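Long-range contact in Nup188 (Myceliophthora thermophila, PDB 4KF8), which probably serves as a scaffold nucleoporin of the nuclear pore complex and resembles nuclear transport receptors in structure and behaviour: residues N247-S252 against V313-G318. Sequence-based numbering, arbitrary orientation.
Sequences NLLRSS and VVWDSG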
loop_
_atom_site.group_PDB
_atom_site.type_symbol
_atom_site.label_atom_id
_atom_site.label_comp_id
_atom_site.label_asym_id
_atom_site.label_seq_id
_atom_site.Cartn_x
_atom_site.Cartn_y
_atom_site.Cartn_z
ATOM N N ASN A 247 1.326 -13.151 -16.136
ATOM C CA ASN A 247 1.851 -12.129 -17.027
ATOM C C ASN A 247 2.651 -11.108 -16.234
ATOM O O ASN A 247 3.577 -10.488 -16.752
ATOM C CB ASN A 247 0.715 -11.443 -17.786
ATOM C CG ASN A 247 -0.296 -10.791 -16.860
ATOM O OD1 ASN A 247 -0.548 -11.277 -15.757
ATOM N ND2 ASN A 247 -0.878 -9.684 -17.304
ATOM N N LEU A 248 2.290 -10.952 -14.965
ATOM C CA LEU A 248 2.984 -10.035 -14.073
ATOM C C LEU A 248 4.250 -10.655 -13.495
ATOM O O LEU A 248 5.280 -9.990 -13.387
ATOM C CB LEU A 248 2.049 -9.576 -12.953
ATOM C CG LEU A 248 1.032 -8.526 -13.397
ATOM C CD1 LEU A 248 0.084 -8.184 -12.270
ATOM C CD2 LEU A 248 1.773 -7.294 -13.868
ATOM N N LEU A 249 4.169 -11.930 -13.125
ATOM C CA LEU A 249 5.333 -12.665 -12.636
ATOM C C LEU A 249 6.401 -12.737 -13.722
ATOM O O LEU A 249 7.594 -12.792 -13.437
ATOM C CB LEU A 249 4.938 -14.080 -12.211
ATOM C CG LEU A 249 3.941 -14.250 -11.065
ATOM C CD1 LEU A 249 3.526 -15.708 -10.948
ATOM C CD2 LEU A 249 4.531 -13.756 -9.753
ATOM N N ARG A 250 5.949 -12.732 -14.972
ATOM C CA ARG A 250 6.831 -12.784 -16.128
ATOM C C ARG A 250 7.381 -11.394 -16.442
ATOM O O ARG A 250 8.558 -11.239 -16.767
ATOM C CB ARG A 250 6.053 -13.321 -17.328
ATOM C CG ARG A 250 6.876 -14.114 -18.321
ATOM C CD ARG A 250 5.965 -14.919 -19.237
ATOM N NE ARG A 250 4.953 -15.649 -18.477
ATOM C CZ ARG A 250 4.211 -16.639 -18.968
ATOM N NH1 ARG A 250 4.367 -17.034 -20.225
ATOM N NH2 ARG A 250 3.315 -17.242 -18.197
ATOM N N SER A 251 6.519 -10.387 -16.338
ATOM C CA SER A 251 6.893 -9.011 -16.645
ATOM C C SER A 251 7.867 -8.443 -15.621
ATOM O O SER A 251 8.795 -7.717 -15.974
ATOM C CB SER A 251 5.649 -8.124 -16.716
ATOM O OG SER A 251 4.680 -8.675 -17.590
ATOM N N SER A 252 7.647 -8.779 -14.353
ATOM C CA SER A 252 8.458 -8.258 -13.255
ATOM C C SER A 252 9.948 -8.512 -13.451
ATOM O O SER A 252 10.780 -7.700 -13.048
ATOM C CB SER A 252 8.003 -8.861 -11.924
ATOM O OG SER A 252 8.191 -10.266 -11.908
ATOM N N VAL A 313 5.231 -21.565 -7.311
ATOM C CA VAL A 313 4.955 -20.340 -8.047
ATOM C C VAL A 313 6.040 -20.106 -9.090
ATOM O O VAL A 313 7.222 -20.031 -8.758
ATOM C CB VAL A 313 4.886 -19.122 -7.110
ATOM C CG1 VAL A 313 4.304 -17.929 -7.842
ATOM C CG2 VAL A 313 4.054 -19.443 -5.882
ATOM N N VAL A 314 5.637 -19.994 -10.352
ATOM C CA VAL A 314 6.593 -19.836 -11.444
ATOM C C VAL A 314 7.180 -18.428 -11.497
ATOM O O VAL A 314 6.534 -17.485 -11.955
ATOM C CB VAL A 314 5.967 -20.182 -12.808
ATOM C CG1 VAL A 314 7.004 -20.045 -13.911
ATOM C CG2 VAL A 314 5.397 -21.590 -12.787
ATOM N N TRP A 315 8.412 -18.297 -11.023
ATOM C CA TRP A 315 9.108 -17.020 -11.031
ATOM C C TRP A 315 10.615 -17.250 -11.067
ATOM O O TRP A 315 11.212 -17.640 -10.066
ATOM C CB TRP A 315 8.721 -16.196 -9.801
ATOM C CG TRP A 315 9.124 -14.757 -9.889
ATOM C CD1 TRP A 315 8.683 -13.839 -10.795
ATOM C CD2 TRP A 315 10.037 -14.064 -9.029
ATOM N NE1 TRP A 315 9.271 -12.621 -10.561
ATOM C CE2 TRP A 315 10.105 -12.733 -9.482
ATOM C CE3 TRP A 315 10.804 -14.442 -7.924
ATOM C CZ2 TRP A 315 10.911 -11.777 -8.868
ATOM C CZ3 TRP A 315 11.603 -13.491 -7.316
ATOM C CH2 TRP A 315 11.650 -12.176 -7.789
ATOM N N ASP A 316 11.220 -17.011 -12.228
ATOM C CA ASP A 316 12.646 -17.266 -12.423
ATOM C C ASP A 316 13.515 -16.354 -11.559
ATOM O O ASP A 316 13.700 -15.181 -11.871
ATOM C CB ASP A 316 13.022 -17.115 -13.901
ATOM C CG ASP A 316 14.438 -17.582 -14.197
ATOM O OD1 ASP A 316 14.989 -18.373 -13.402
ATOM O OD2 ASP A 316 14.998 -17.163 -15.231
ATOM N N SER A 317 14.045 -16.911 -10.475
ATOM C CA SER A 317 14.920 -16.175 -9.570
ATOM C C SER A 317 16.266 -15.904 -10.228
ATOM O O SER A 317 16.863 -14.844 -10.028
ATOM C CB SER A 317 15.145 -16.971 -8.284
ATOM O OG SER A 317 13.919 -17.336 -7.682
ATOM N N GLY A 318 16.736 -16.875 -11.005
ATOM C CA GLY A 318 18.045 -16.813 -11.629
ATOM C C GLY A 318 18.255 -15.591 -12.500
ATOM O O GLY A 318 19.292 -14.932 -12.416
#
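Trp315 presents the NE1 edge of its indole to Ser252, and the NE1-H donates a hydrogen bond to Ser252 OG over 2.9 Å. The bond is fairly straight (160°), and the hydroxyl oxygen lies close to the ring plane, so the ring approaches helix 246-254 edge-on. With its CG anti to the backbone N (chi1 -166°), the indole reaches across to the helix, and CD1 comes to 4.0 Å from Leu249 CB. Leu249 fills the tightly packed part: its CD1 lies 3.6 Å from Val314 O and 3.9 Å from Val313 CG1, the Leu249 and Val313 side chains crossing at about a right angle. The solvent side is looser; exposed Val314 adds mainly its carbonyl, and its side chain stays well back from 247-252. A phenylalanine in place of Trp315 would probably leave the buried Ser252 hydroxyl without its indole donor and weaken the link between loop and helix. Within this all-helical domain, the loop thus lies against helix 246-254 and runs on into helix 317-328, N-capped by Asp316, whose side chain takes a weak bond from Gly318 N, with helix 284-303 touching Leu249, Ser252 and Trp315 and helix 235-242 packing on Val313.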